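SnoaL-like domain-containing protein (Kribbella flavida, PDB 5EVH) is of unknown function but has a SnoaL-like domain of the NTF2 clan, whose members share a curved sheet that with its helices often encloses a ligand pocket. Local coordinates at residues 14-19 with 64-69. Sequence-based numbering, arbitrary orientation. Where two conformers were deposited one is given.
Sequences AYHRAW and SAVLSA
His16 NE2 and Ser64 OG are joined through one water. The water oxygen lies 2.7 Å from His16 NE2, in the plane of the imidazole and at its edge. The same water oxygen is 2.8 Å from Ser64 OG. The two side chains do not bond directly, as His16 NE2 and Ser64 OG are 4.4 Å apart.

Val66 makes the nonpolar part of the contact. Its CG2 branch lies 3.8 Å from both CD2 and NE2 of His16, and meets the ring obliquely. CG2, anti to the carbonyl carbon of Val66, is the branch that reaches the ring. The two side chains point in opposite senses and pass alongside each other. CG of His16 is anti to the backbone N (chi1 178°), which carries the imidazole from the helix out to the strand.

Little surface is buried here, about 95 Å². The backbones stay well apart, with 9.3 Å between the CA atoms of His16 and Val66. Just past Val66 the strand has a classic beta bulge: Leu67 and Ser68 both pair with Met79 of strand 75-84. The His16 ring also meets Tyr80 of that strand. The contact lays helix 7-20 against strand 61-71, an outermost strand of the chain's mixed sheet, in keeping with the NTF2-like fold.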
loop_
_atom_site.group_PDB
_atom_site.type_symbol
_atom_site.label_atom_id
_atom_site.label_comp_id
_atom_site.label_asym_id
_atom_site.label_seq_id
_atom_site.Cartn_x
_atom_site.Cartn_y
_atom_site.Cartn_z
ATOM N N ALA A 14 -11.892 9.386 9.949
ATOM C CA ALA A 14 -11.886 10.179 11.195
ATOM C C ALA A 14 -10.610 9.909 11.995
ATOM O O ALA A 14 -9.965 10.849 12.497
ATOM C CB ALA A 14 -13.144 9.846 12.020
ATOM N N TYR A 15 -10.229 8.620 12.075
ATOM C CA TYR A 15 -8.961 8.190 12.655
ATOM C C TYR A 15 -7.794 8.847 11.922
ATOM O O TYR A 15 -6.922 9.469 12.533
ATOM C CB TYR A 15 -8.860 6.650 12.543
ATOM C CG TYR A 15 -7.471 6.198 12.805
ATOM C CD1 TYR A 15 -6.995 6.114 14.134
ATOM C CD2 TYR A 15 -6.613 5.903 11.758
ATOM C CE1 TYR A 15 -5.684 5.748 14.373
ATOM C CE2 TYR A 15 -5.321 5.515 11.998
ATOM C CZ TYR A 15 -4.871 5.480 13.312
ATOM O OH TYR A 15 -3.592 5.115 13.567
ATOM N N HIS A 16 -7.806 8.775 10.592
ATOM C CA HIS A 16 -6.681 9.293 9.821
ATOM C C HIS A 16 -6.525 10.792 10.046
ATOM O O HIS A 16 -5.424 11.309 10.224
ATOM C CB HIS A 16 -6.940 8.999 8.338
ATOM C CG HIS A 16 -5.877 9.516 7.434
ATOM N ND1 HIS A 16 -4.659 8.879 7.287
ATOM C CD2 HIS A 16 -5.832 10.625 6.645
ATOM C CE1 HIS A 16 -3.917 9.567 6.425
ATOM N NE2 HIS A 16 -4.600 10.629 6.033
ATOM N N ARG A 17 -7.639 11.518 10.039
ATOM C CA ARG A 17 -7.585 12.962 10.198
ATOM C C ARG A 17 -6.975 13.318 11.545
ATOM O O ARG A 17 -6.227 14.306 11.673
ATOM C CB ARG A 17 -9.036 13.509 10.086
ATOM C CG ARG A 17 -9.181 14.955 9.848
ATOM C CD ARG A 17 -9.468 15.759 11.105
ATOM N NE ARG A 17 -9.769 17.132 10.671
ATOM C CZ ARG A 17 -10.992 17.538 10.350
ATOM N NH1 ARG A 17 -12.029 16.664 10.483
ATOM N NH2 ARG A 17 -11.176 18.797 9.921
ATOM N N ALA A 18 -7.433 12.626 12.603
ATOM C CA ALA A 18 -6.962 12.951 13.945
ATOM C C ALA A 18 -5.479 12.590 14.094
ATOM O O ALA A 18 -4.696 13.382 14.657
ATOM C CB ALA A 18 -7.819 12.229 15.004
ATOM N N TRP A 19 -5.103 11.410 13.577
ATOM C CA TRP A 19 -3.736 10.933 13.684
ATOM C C TRP A 19 -2.791 11.875 12.957
ATOM O O TRP A 19 -1.817 12.357 13.541
ATOM C CB TRP A 19 -3.674 9.476 13.169
ATOM C CG TRP A 19 -2.313 8.936 12.989
ATOM C CD1 TRP A 19 -1.418 8.591 13.972
ATOM C CD2 TRP A 19 -1.676 8.629 11.735
ATOM N NE1 TRP A 19 -0.244 8.140 13.396
ATOM C CE2 TRP A 19 -0.375 8.167 12.026
ATOM C CE3 TRP A 19 -2.072 8.730 10.393
ATOM C CZ2 TRP A 19 0.520 7.757 11.016
ATOM C CZ3 TRP A 19 -1.195 8.330 9.402
ATOM C CH2 TRP A 19 0.095 7.849 9.715
ATOM N N SER A 64 0.320 15.607 4.349
ATOM C CA SER A 64 -0.243 14.342 3.839
ATOM C C SER A 64 -1.430 14.699 2.970
ATOM O O SER A 64 -1.967 15.798 3.069
ATOM C CB SER A 64 -0.715 13.388 4.956
ATOM O OG SER A 64 -1.786 13.992 5.723
ATOM N N ALA A 65 -1.906 13.728 2.186
ATOM C CA ALA A 65 -3.089 13.912 1.360
ATOM C C ALA A 65 -3.616 12.540 1.058
ATOM O O ALA A 65 -2.829 11.667 0.697
ATOM C CB ALA A 65 -2.742 14.647 0.048
ATOM N N VAL A 66 -4.924 12.360 1.189
ATOM C CA VAL A 66 -5.566 11.089 0.811
ATOM C C VAL A 66 -5.617 11.002 -0.705
ATOM O O VAL A 66 -6.032 11.956 -1.372
ATOM C CB VAL A 66 -6.969 11.025 1.427
ATOM C CG1 VAL A 66 -7.714 9.718 0.966
ATOM C CG2 VAL A 66 -6.837 10.965 2.992
ATOM N N LEU A 67 -5.111 9.914 -1.268
ATOM C CA LEU A 67 -5.130 9.699 -2.718
ATOM C C LEU A 67 -6.333 8.893 -3.157
ATOM O O LEU A 67 -6.840 9.099 -4.289
ATOM C CB LEU A 67 -3.852 8.975 -3.164
ATOM C CG LEU A 67 -2.577 9.711 -2.714
ATOM C CD1 LEU A 67 -1.307 8.924 -3.148
ATOM C CD2 LEU A 67 -2.499 11.115 -3.268
ATOM N N SER A 68 -6.811 7.978 -2.294
ATOM C CA SER A 68 -7.916 7.101 -2.682
ATOM C C SER A 68 -8.461 6.491 -1.406
ATOM O O SER A 68 -7.680 6.221 -0.495
ATOM C CB SER A 68 -7.395 5.992 -3.633
ATOM O OG SER A 68 -8.464 5.180 -4.123
ATOM N N ALA A 69 -9.783 6.332 -1.313
ATOM C CA ALA A 69 -10.366 5.752 -0.104
ATOM C C ALA A 69 -11.703 5.128 -0.449
ATOM O O ALA A 69 -12.523 5.803 -1.076
ATOM C CB ALA A 69 -10.570 6.842 0.972
HETATM O O HOH W 1 -4.089 12.936 4.628
#